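Local coordinates for protein SAM dependent methyltransferase (Agrobacterium tumefaciens, PDB 2IGT) that probably transfers a methyl group from bound S-adenosylmethionine to a substrate that is not established, at residues E142-A147 with L169-A174; E193-A198 with I205-E210; V35-S40 with S322-W327. One frame throughout, in Å; residues are numbered along the deposited sequence.

Contact 1: E142-A147 with L169-A174; sequences EWLKNA and LVAAAA
Leu144 and Lys145 on helix 138-150 pack against Val170, Ala171 and Ala174 of segment 169-174, which lies on helix 166-173, joining two helices of the Rossmann-like methyltransferase domain. No hydrogen bond spans the contact, and every touch is an apolar or van der Waals one. The backbones come close where alanines line the second helix: the CA atoms of Lys145 and Ala171 are only 6.0 Å apart.

The apolar side-chain contact lies on the face turned to the sheet. One branch of Leu144, CD2, reaches across to CB of Ala171 at 4.0 Å. Leu144 also touches Ile228 and Leu230 of strand 228-231, so it contacts helix 166-173 and the sheet at once.

The next contact is made by the stem of a charged residue. CB of Lys145 meets CG1 of Val170 at 3.8 Å; with chi1 of 172°, Val170 turns this methyl away from its own N and towards the neighbouring helix. Beyond CB the lysine chain leads away from helix 166-173 and bends at its last torsion, chi4 -60°, where NZ forms a salt bridge with Glu149 one turn further on. Leu117 of a loop packs on both Lys145 and Val170.

A methyl-to-backbone approach completes the contact. Ala174, whose N is bonded back to Val170 O at 3.2 Å, points its CB at the first helix, and this methyl stands 4.3 Å from the carbonyl O of Lys145.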
loop_
_atom_site.group_PDB
_atom_site.type_symbol
_atom_site.label_atom_id
_atom_site.label_comp_id
_atom_site.label_asym_id
_atom_site.label_seq_id
_atom_site.Cartn_x
_atom_site.Cartn_y
_atom_site.Cartn_z
ATOM N N GLU A 142 7.044 3.076 -36.304
ATOM C CA GLU A 142 7.210 3.186 -37.750
ATOM C C GLU A 142 7.232 1.820 -38.432
ATOM O O GLU A 142 6.576 1.627 -39.469
ATOM C CB GLU A 142 8.458 4.023 -38.088
ATOM C CG GLU A 142 8.222 5.521 -37.853
ATOM C CD GLU A 142 9.481 6.389 -37.875
ATOM O OE1 GLU A 142 10.604 5.899 -37.606
ATOM O OE2 GLU A 142 9.329 7.599 -38.140
ATOM N N TRP A 143 7.987 0.889 -37.848
ATOM C CA TRP A 143 8.032 -0.504 -38.304
ATOM C C TRP A 143 6.615 -1.108 -38.265
ATOM O O TRP A 143 6.161 -1.717 -39.227
ATOM C CB TRP A 143 9.035 -1.351 -37.493
ATOM C CG TRP A 143 8.928 -2.805 -37.867
ATOM C CD1 TRP A 143 9.615 -3.472 -38.854
ATOM C CD2 TRP A 143 8.040 -3.755 -37.279
ATOM N NE1 TRP A 143 9.191 -4.794 -38.916
ATOM C CE2 TRP A 143 8.226 -4.989 -37.959
ATOM C CE3 TRP A 143 7.101 -3.688 -36.230
ATOM C CZ2 TRP A 143 7.506 -6.154 -37.616
ATOM C CZ3 TRP A 143 6.385 -4.849 -35.891
ATOM C CH2 TRP A 143 6.589 -6.060 -36.588
ATOM N N LEU A 144 5.923 -0.890 -37.147
ATOM C CA LEU A 144 4.551 -1.355 -36.943
ATOM C C LEU A 144 3.539 -0.741 -37.937
ATOM O O LEU A 144 2.783 -1.459 -38.570
ATOM C CB LEU A 144 4.150 -1.054 -35.491
ATOM C CG LEU A 144 2.704 -1.314 -35.079
ATOM C CD1 LEU A 144 2.398 -2.794 -35.160
ATOM C CD2 LEU A 144 2.480 -0.775 -33.635
ATOM N N LYS A 145 3.539 0.586 -38.056
ATOM C CA LYS A 145 2.697 1.284 -39.035
ATOM C C LYS A 145 2.896 0.706 -40.438
ATOM O O LYS A 145 1.912 0.338 -41.101
ATOM C CB LYS A 145 2.969 2.809 -39.005
ATOM C CG LYS A 145 2.029 3.671 -39.892
ATOM C CD LYS A 145 2.285 5.156 -39.589
ATOM C CE LYS A 145 1.453 6.148 -40.443
ATOM N NZ LYS A 145 1.741 5.962 -41.858
ATOM N N ASN A 146 4.151 0.635 -40.893
ATOM C CA ASN A 146 4.469 0.055 -42.201
ATOM C C ASN A 146 3.928 -1.371 -42.360
ATOM O O ASN A 146 3.283 -1.688 -43.370
ATOM C CB ASN A 146 5.981 0.047 -42.462
ATOM C CG ASN A 146 6.338 -0.677 -43.771
ATOM O OD1 ASN A 146 6.811 -1.816 -43.764
ATOM N ND2 ASN A 146 6.052 -0.032 -44.892
ATOM N N ALA A 147 4.198 -2.227 -41.373
ATOM C CA ALA A 147 3.738 -3.612 -41.422
ATOM C C ALA A 147 2.207 -3.699 -41.555
ATOM O O ALA A 147 1.723 -4.444 -42.399
ATOM C CB ALA A 147 4.216 -4.410 -40.207
ATOM N N LEU A 169 -2.405 2.788 -30.555
ATOM C CA LEU A 169 -3.128 3.772 -31.353
ATOM C C LEU A 169 -2.578 3.873 -32.777
ATOM O O LEU A 169 -3.358 3.977 -33.740
ATOM C CB LEU A 169 -3.136 5.140 -30.644
ATOM C CG LEU A 169 -3.844 5.137 -29.285
ATOM C CD1 LEU A 169 -3.759 6.507 -28.630
ATOM C CD2 LEU A 169 -5.324 4.659 -29.375
ATOM N N VAL A 170 -1.249 3.793 -32.906
ATOM C CA VAL A 170 -0.596 3.743 -34.228
ATOM C C VAL A 170 -1.136 2.546 -35.036
ATOM O O VAL A 170 -1.545 2.702 -36.190
ATOM C CB VAL A 170 0.962 3.701 -34.127
ATOM C CG1 VAL A 170 1.580 3.458 -35.493
ATOM C CG2 VAL A 170 1.528 5.034 -33.553
ATOM N N ALA A 171 -1.160 1.367 -34.414
ATOM C CA ALA A 171 -1.657 0.154 -35.091
ATOM C C ALA A 171 -3.124 0.297 -35.498
ATOM O O ALA A 171 -3.502 0.026 -36.651
ATOM C CB ALA A 171 -1.433 -1.096 -34.230
ATOM N N ALA A 172 -3.946 0.754 -34.561
ATOM C CA ALA A 172 -5.369 0.962 -34.828
ATOM C C ALA A 172 -5.649 2.019 -35.917
ATOM O O ALA A 172 -6.551 1.819 -36.763
ATOM C CB ALA A 172 -6.122 1.289 -33.519
ATOM N N ALA A 173 -4.880 3.105 -35.933
ATOM C CA ALA A 173 -5.030 4.138 -36.978
ATOM C C ALA A 173 -4.749 3.545 -38.353
ATOM O O ALA A 173 -5.387 3.913 -39.337
ATOM C CB ALA A 173 -4.111 5.304 -36.733
ATOM N N ALA A 174 -3.804 2.605 -38.393
ATOM C CA ALA A 174 -3.392 1.929 -39.623
ATOM C C ALA A 174 -4.319 0.788 -40.057
ATOM O O ALA A 174 -4.132 0.201 -41.144
ATOM C CB ALA A 174 -1.926 1.431 -39.480
#

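Contact 2: E193-A198 with I205-E210; sequences ENQVLA and IRWICE
Gln195 of helix 185-198 extends its amide to Trp207 and Ile205 on strand 205-208, within the beta-alpha-beta unit formed by strand 177-181, helix 185-198 and strand 205-208. Gln195 OE1 accepts a hydrogen bond from Trp207 NE1 at 3.1 Å. The bond is weak because it is bent, with an N-H...O angle of 134°. OE1 and CD both lie at the indole edge, near the ring plane, but the amide itself is twisted so that its plane stands 62° from the ring.

The other end of the amide is shared between three neighbours. Gln195 NE2 touches the CD1 methyl of Ile205 at 3.9 Å and donates to a water 3.1 Å away. That water in turn donates to the backbone O of Ile205 at 2.7 Å, bridging helix and strand. Gln195 NE2 is also hydrogen-bonded to the carbonyl O of Leu200, in the loop between the two segments, so partners on both amide ends fix which way round the group lies.

The extended chain of Gln195, with chi1 179° and no bend beyond CG, lets the amide span the gap: the CA atoms of Gln195 and Ile205, the nearest pair, are 9.0 Å apart. Ile205, two residues before Trp207 on the same side of the strand, lays its CG2 methyl 3.5 Å above the indole plane of Trp207, towards the rim.

In the second shell, the indole packs on Ile188, Ala191 and Lys192 of helix 185-198 and meets the ring of His180 on strand 177-181. Leu169 of helix 166-173 covers Gln195 and Ile205, while beyond the strand Glu210 reaches the S-adenosylmethionine pocket and packs on Phe215 of helix 212-222.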
loop_
_atom_site.group_PDB
_atom_site.type_symbol
_atom_site.label_atom_id
_atom_site.label_comp_id
_atom_site.label_asym_id
_atom_site.label_seq_id
_atom_site.Cartn_x
_atom_site.Cartn_y
_atom_site.Cartn_z
ATOM N N GLU A 193 -8.046 7.607 -22.569
ATOM C CA GLU A 193 -8.029 9.052 -22.764
ATOM C C GLU A 193 -7.309 9.431 -24.065
ATOM O O GLU A 193 -7.789 10.295 -24.789
ATOM C CB GLU A 193 -7.375 9.776 -21.585
ATOM C CG GLU A 193 -8.265 9.947 -20.384
ATOM C CD GLU A 193 -7.579 10.717 -19.277
ATOM O OE1 GLU A 193 -7.172 11.868 -19.524
ATOM O OE2 GLU A 193 -7.430 10.156 -18.162
ATOM N N ASN A 194 -6.161 8.798 -24.334
ATOM C CA ASN A 194 -5.428 9.000 -25.586
ATOM C C ASN A 194 -6.218 8.524 -26.812
ATOM O O ASN A 194 -6.273 9.207 -27.836
ATOM C CB ASN A 194 -4.053 8.308 -25.525
ATOM C CG ASN A 194 -3.105 8.993 -24.558
ATOM O OD1 ASN A 194 -3.281 10.169 -24.235
ATOM N ND2 ASN A 194 -2.072 8.269 -24.113
ATOM N N GLN A 195 -6.848 7.358 -26.704
ATOM C CA GLN A 195 -7.725 6.904 -27.781
ATOM C C GLN A 195 -8.805 7.960 -28.147
ATOM O O GLN A 195 -9.063 8.239 -29.340
ATOM C CB GLN A 195 -8.362 5.561 -27.390
ATOM C CG GLN A 195 -9.344 5.002 -28.450
ATOM C CD GLN A 195 -10.132 3.827 -27.947
ATOM O OE1 GLN A 195 -10.284 3.645 -26.732
ATOM N NE2 GLN A 195 -10.648 3.011 -28.876
ATOM N N VAL A 196 -9.437 8.537 -27.128
ATOM C CA VAL A 196 -10.472 9.562 -27.354
ATOM C C VAL A 196 -9.856 10.757 -28.072
ATOM O O VAL A 196 -10.359 11.177 -29.116
ATOM C CB VAL A 196 -11.146 10.033 -26.044
ATOM C CG1 VAL A 196 -12.058 11.231 -26.295
ATOM C CG2 VAL A 196 -11.927 8.883 -25.427
ATOM N N LEU A 197 -8.753 11.269 -27.525
ATOM C CA LEU A 197 -8.067 12.416 -28.091
ATOM C C LEU A 197 -7.628 12.172 -29.541
ATOM O O LEU A 197 -7.702 13.079 -30.371
ATOM C CB LEU A 197 -6.875 12.788 -27.211
ATOM C CG LEU A 197 -6.330 14.206 -27.341
ATOM C CD1 LEU A 197 -7.316 15.210 -26.687
ATOM C CD2 LEU A 197 -4.934 14.290 -26.734
ATOM N N ALA A 198 -7.200 10.947 -29.841
ATOM C CA ALA A 198 -6.723 10.587 -31.172
ATOM C C ALA A 198 -7.834 10.345 -32.198
ATOM O O ALA A 198 -7.548 10.161 -33.388
ATOM C CB ALA A 198 -5.793 9.389 -31.113
ATOM N N ILE A 205 -10.046 -1.640 -30.707
ATOM C CA ILE A 205 -9.029 -1.817 -29.664
ATOM C C ILE A 205 -9.703 -2.483 -28.466
ATOM O O ILE A 205 -10.693 -1.964 -27.922
ATOM C CB ILE A 205 -8.396 -0.500 -29.232
ATOM C CG1 ILE A 205 -7.825 0.243 -30.449
ATOM C CG2 ILE A 205 -7.286 -0.755 -28.145
ATOM C CD1 ILE A 205 -7.230 1.598 -30.093
ATOM N N ARG A 206 -9.188 -3.638 -28.073
ATOM C CA ARG A 206 -9.690 -4.350 -26.908
ATOM C C ARG A 206 -8.743 -4.098 -25.714
ATOM O O ARG A 206 -7.547 -4.421 -25.779
ATOM C CB ARG A 206 -9.845 -5.845 -27.247
ATOM C CG ARG A 206 -9.902 -6.781 -26.055
ATOM C CD ARG A 206 -10.273 -8.201 -26.485
ATOM N NE ARG A 206 -9.151 -8.872 -27.149
ATOM C CZ ARG A 206 -9.003 -10.189 -27.246
ATOM N NH1 ARG A 206 -9.931 -11.005 -26.748
ATOM N NH2 ARG A 206 -7.939 -10.688 -27.861
ATOM N N TRP A 207 -9.283 -3.496 -24.649
ATOM C CA TRP A 207 -8.486 -3.054 -23.494
ATOM C C TRP A 207 -8.556 -4.128 -22.443
ATOM O O TRP A 207 -9.654 -4.457 -21.968
ATOM C CB TRP A 207 -9.024 -1.729 -22.916
ATOM C CG TRP A 207 -9.013 -0.584 -23.893
ATOM C CD1 TRP A 207 -10.093 -0.076 -24.567
ATOM C CD2 TRP A 207 -7.875 0.183 -24.318
ATOM N NE1 TRP A 207 -9.696 0.957 -25.384
ATOM C CE2 TRP A 207 -8.344 1.142 -25.247
ATOM C CE3 TRP A 207 -6.511 0.158 -24.004
ATOM C CZ2 TRP A 207 -7.492 2.063 -25.879
ATOM C CZ3 TRP A 207 -5.658 1.067 -24.646
ATOM C CH2 TRP A 207 -6.159 2.016 -25.565
ATOM N N ILE A 208 -7.411 -4.713 -22.108
ATOM C CA ILE A 208 -7.390 -5.850 -21.222
ATOM C C ILE A 208 -6.604 -5.441 -19.968
ATOM O O ILE A 208 -5.421 -5.113 -20.063
ATOM C CB ILE A 208 -6.705 -7.106 -21.887
ATOM C CG1 ILE A 208 -7.460 -7.587 -23.146
ATOM C CG2 ILE A 208 -6.539 -8.248 -20.874
ATOM C CD1 ILE A 208 -8.891 -8.117 -22.921
ATOM N N CYS A 209 -7.267 -5.453 -18.812
ATOM C CA CYS A 209 -6.597 -5.124 -17.557
ATOM C C CYS A 209 -6.321 -6.446 -16.822
ATOM O O CYS A 209 -7.178 -6.983 -16.120
ATOM C CB CYS A 209 -7.441 -4.160 -16.726
ATOM S SG CYS A 209 -6.580 -3.596 -15.222
ATOM N N GLU A 210 -5.121 -6.982 -17.046
ATOM C CA GLU A 210 -4.761 -8.298 -16.557
ATOM C C GLU A 210 -3.249 -8.378 -16.515
ATOM O O GLU A 210 -2.551 -7.602 -17.190
ATOM C CB GLU A 210 -5.354 -9.414 -17.446
ATOM C CG GLU A 210 -5.172 -10.858 -16.862
ATOM C CD GLU A 210 -6.026 -11.958 -17.534
ATOM O OE1 GLU A 210 -6.322 -11.863 -18.731
ATOM O OE2 GLU A 210 -6.390 -12.946 -16.849
HETATM O O HOH W 1 -12.040 0.420 -27.881
#

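Contact 3: V35-S40 with S322-W327; sequences VILESS and SLFSRW. With ACY (acetic acid), chain H.
Strand 30-39 adds an eighth, outermost strand next to 297-306, beside the seven strands of the class I methyltransferase sheet, and its Val35 and Leu37 meet Phe324 of strand 318-328 across 297-306. The two segments share no hydrogen bond; their CA atoms come no nearer than 9.1 Å, between Leu37 and Phe324, and the side chains of these two, with the carbonyl of Val35, close the distance.

Phe324 is gripped on a face and at an edge. Leu37 places its CD1 methyl over one face, 3.6 Å from the centroid of the Phe324 ring and 16° off the ring normal, a CH-pi contact a little toward the rim. At the edge, close to the ring plane, the carbonyl O of Val35 approaches CE1 of Phe324 at 3.2 Å, while CB of Val35 packs on CZ. The first torsion of Phe324 brings the ring there, with CG between the backbone N and carbonyl carbon. His140 of helix 138-150 meets the ring too, and with Val139 it also packs on Leu37.

Beside the apolar cluster, Arg326 holds an acetate, probably from the crystallisation liquor. Arg326 NH2 donates to OXT of the acetate at 3.1 Å and 161°. Arg326 NH1 donates to the acetate O at 3.2 Å and 143°. CD2 of Leu37 lies 3.6 Å from OXT, and Trp143 makes a cation-pi contact with the arginine. The paired N-H donors thus suit a carboxylate, whose negative charge would probably be stabilised by the guanidinium next to a largely hydrocarbon surface.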
loop_
_atom_site.group_PDB
_atom_site.type_symbol
_atom_site.label_atom_id
_atom_site.label_comp_id
_atom_site.label_asym_id
_atom_site.label_seq_id
_atom_site.Cartn_x
_atom_site.Cartn_y
_atom_site.Cartn_z
ATOM N N VAL A 35 22.298 -4.174 -34.043
ATOM C CA VAL A 35 21.643 -3.170 -34.882
ATOM C C VAL A 35 21.312 -1.974 -33.961
ATOM O O VAL A 35 20.649 -2.120 -32.916
ATOM C CB VAL A 35 20.370 -3.731 -35.604
ATOM C CG1 VAL A 35 19.633 -2.617 -36.349
ATOM C CG2 VAL A 35 20.744 -4.842 -36.627
ATOM N N ILE A 36 21.809 -0.795 -34.311
ATOM C CA ILE A 36 21.568 0.354 -33.459
ATOM C C ILE A 36 20.466 1.164 -34.148
ATOM O O ILE A 36 20.652 1.653 -35.269
ATOM C CB ILE A 36 22.833 1.231 -33.220
ATOM C CG1 ILE A 36 24.013 0.408 -32.637
ATOM C CG2 ILE A 36 22.470 2.471 -32.317
ATOM C CD1 ILE A 36 23.695 -0.311 -31.283
ATOM N N LEU A 37 19.313 1.257 -33.502
ATOM C CA LEU A 37 18.201 2.028 -34.036
ATOM C C LEU A 37 18.257 3.409 -33.436
ATOM O O LEU A 37 18.419 3.563 -32.230
ATOM C CB LEU A 37 16.874 1.364 -33.693
ATOM C CG LEU A 37 16.615 -0.006 -34.327
ATOM C CD1 LEU A 37 15.253 -0.492 -33.790
ATOM C CD2 LEU A 37 16.660 0.038 -35.870
ATOM N N GLU A 38 18.150 4.421 -34.286
ATOM C CA GLU A 38 18.333 5.785 -33.827
ATOM C C GLU A 38 17.165 6.659 -34.239
ATOM O O GLU A 38 16.700 6.612 -35.372
ATOM C CB GLU A 38 19.662 6.352 -34.360
ATOM C CG GLU A 38 19.787 7.854 -34.272
ATOM C CD GLU A 38 21.183 8.365 -34.649
ATOM O OE1 GLU A 38 22.179 7.609 -34.523
ATOM O OE2 GLU A 38 21.284 9.540 -35.047
ATOM N N SER A 39 16.714 7.465 -33.295
ATOM C CA SER A 39 15.709 8.478 -33.521
ATOM C C SER A 39 16.320 9.868 -33.238
ATOM O O SER A 39 17.005 10.046 -32.221
ATOM C CB SER A 39 14.577 8.219 -32.524
ATOM O OG SER A 39 13.512 9.091 -32.772
ATOM N N SER A 40 16.056 10.831 -34.116
ATOM C CA SER A 40 16.497 12.211 -33.881
ATOM C C SER A 40 15.377 13.167 -33.419
ATOM O O SER A 40 15.625 14.365 -33.150
ATOM C CB SER A 40 17.249 12.757 -35.101
ATOM O OG SER A 40 18.545 12.175 -35.184
ATOM N N SER A 322 17.220 1.907 -24.364
ATOM C CA SER A 322 16.574 0.616 -24.165
ATOM C C SER A 322 17.173 -0.392 -25.117
ATOM O O SER A 322 17.938 -0.028 -26.028
ATOM C CB SER A 322 15.046 0.718 -24.436
ATOM O OG SER A 322 14.843 1.356 -25.686
ATOM N N LEU A 323 16.849 -1.659 -24.862
ATOM C CA LEU A 323 17.244 -2.775 -25.728
ATOM C C LEU A 323 16.056 -3.196 -26.556
ATOM O O LEU A 323 14.889 -2.887 -26.237
ATOM C CB LEU A 323 17.680 -3.983 -24.884
ATOM C CG LEU A 323 18.572 -3.699 -23.674
ATOM C CD1 LEU A 323 18.809 -5.016 -22.889
ATOM C CD2 LEU A 323 19.912 -3.061 -24.112
ATOM N N PHE A 324 16.348 -3.878 -27.652
ATOM C CA PHE A 324 15.271 -4.464 -28.441
ATOM C C PHE A 324 15.771 -5.725 -29.108
ATOM O O PHE A 324 16.976 -5.895 -29.360
ATOM C CB PHE A 324 14.737 -3.500 -29.505
ATOM C CG PHE A 324 15.651 -3.374 -30.714
ATOM C CD1 PHE A 324 16.745 -2.512 -30.679
ATOM C CD2 PHE A 324 15.431 -4.134 -31.861
ATOM C CE1 PHE A 324 17.623 -2.407 -31.770
ATOM C CE2 PHE A 324 16.280 -4.035 -32.966
ATOM C CZ PHE A 324 17.383 -3.169 -32.925
ATOM N N SER A 325 14.819 -6.600 -29.386
ATOM C CA SER A 325 15.046 -7.742 -30.234
ATOM C C SER A 325 13.756 -7.994 -31.022
ATOM O O SER A 325 12.675 -8.039 -30.442
ATOM C CB SER A 325 15.398 -8.968 -29.388
ATOM O OG SER A 325 15.705 -10.048 -30.255
ATOM N N ARG A 326 13.886 -8.162 -32.339
ATOM C CA ARG A 326 12.744 -8.318 -33.213
ATOM C C ARG A 326 12.927 -9.534 -34.127
ATOM O O ARG A 326 13.910 -9.624 -34.884
ATOM C CB ARG A 326 12.560 -7.056 -34.059
ATOM C CG ARG A 326 11.428 -7.131 -35.086
ATOM C CD ARG A 326 11.306 -5.775 -35.760
ATOM N NE ARG A 326 12.469 -5.574 -36.614
ATOM C CZ ARG A 326 13.042 -4.410 -36.875
ATOM N NH1 ARG A 326 12.579 -3.284 -36.337
ATOM N NH2 ARG A 326 14.097 -4.387 -37.677
ATOM N N TRP A 327 11.982 -10.465 -34.029
ATOM C CA TRP A 327 11.888 -11.575 -34.965
ATOM C C TRP A 327 10.926 -11.190 -36.095
ATOM O O TRP A 327 9.851 -10.634 -35.844
ATOM C CB TRP A 327 11.409 -12.882 -34.290
ATOM C CG TRP A 327 11.191 -13.985 -35.342
ATOM C CD1 TRP A 327 12.139 -14.846 -35.854
ATOM C CD2 TRP A 327 9.978 -14.255 -36.059
ATOM N NE1 TRP A 327 11.566 -15.666 -36.816
ATOM C CE2 TRP A 327 10.249 -15.309 -36.971
ATOM C CE3 TRP A 327 8.684 -13.707 -36.021
ATOM C CZ2 TRP A 327 9.271 -15.832 -37.822
ATOM C CZ3 TRP A 327 7.697 -14.246 -36.877
ATOM C CH2 TRP A 327 8.004 -15.285 -37.761
HETATM C C ACY H . 14.118 -0.540 -38.466
HETATM O O ACY H . 12.952 -0.555 -38.024
HETATM O OXT ACY H . 14.858 -1.551 -38.532
HETATM C CH3 ACY H . 14.673 0.779 -38.940
#

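In the fold
From the N terminus, the chain first lays down segment 35-40 on strand 30-39, which meets segment 322-327, near the C terminus, across strand 297-306. Contact 3 therefore closes a loop of 281 residues, and contacts 1 and 2 are both nested inside it, one after the other without crossing. Contact 1 joins two helices over the sheet, and contact 2 ties the following helix to strand 205-208, at the sheet edge away from strand 30-39. Contacts 1 and 2 touch through Leu169 and Ala172, and Trp143 carries contact 1 to Arg326. Contacts 2 and 3 do not touch: their centres are about 26 Å apart, on opposite sides of the chain's centre.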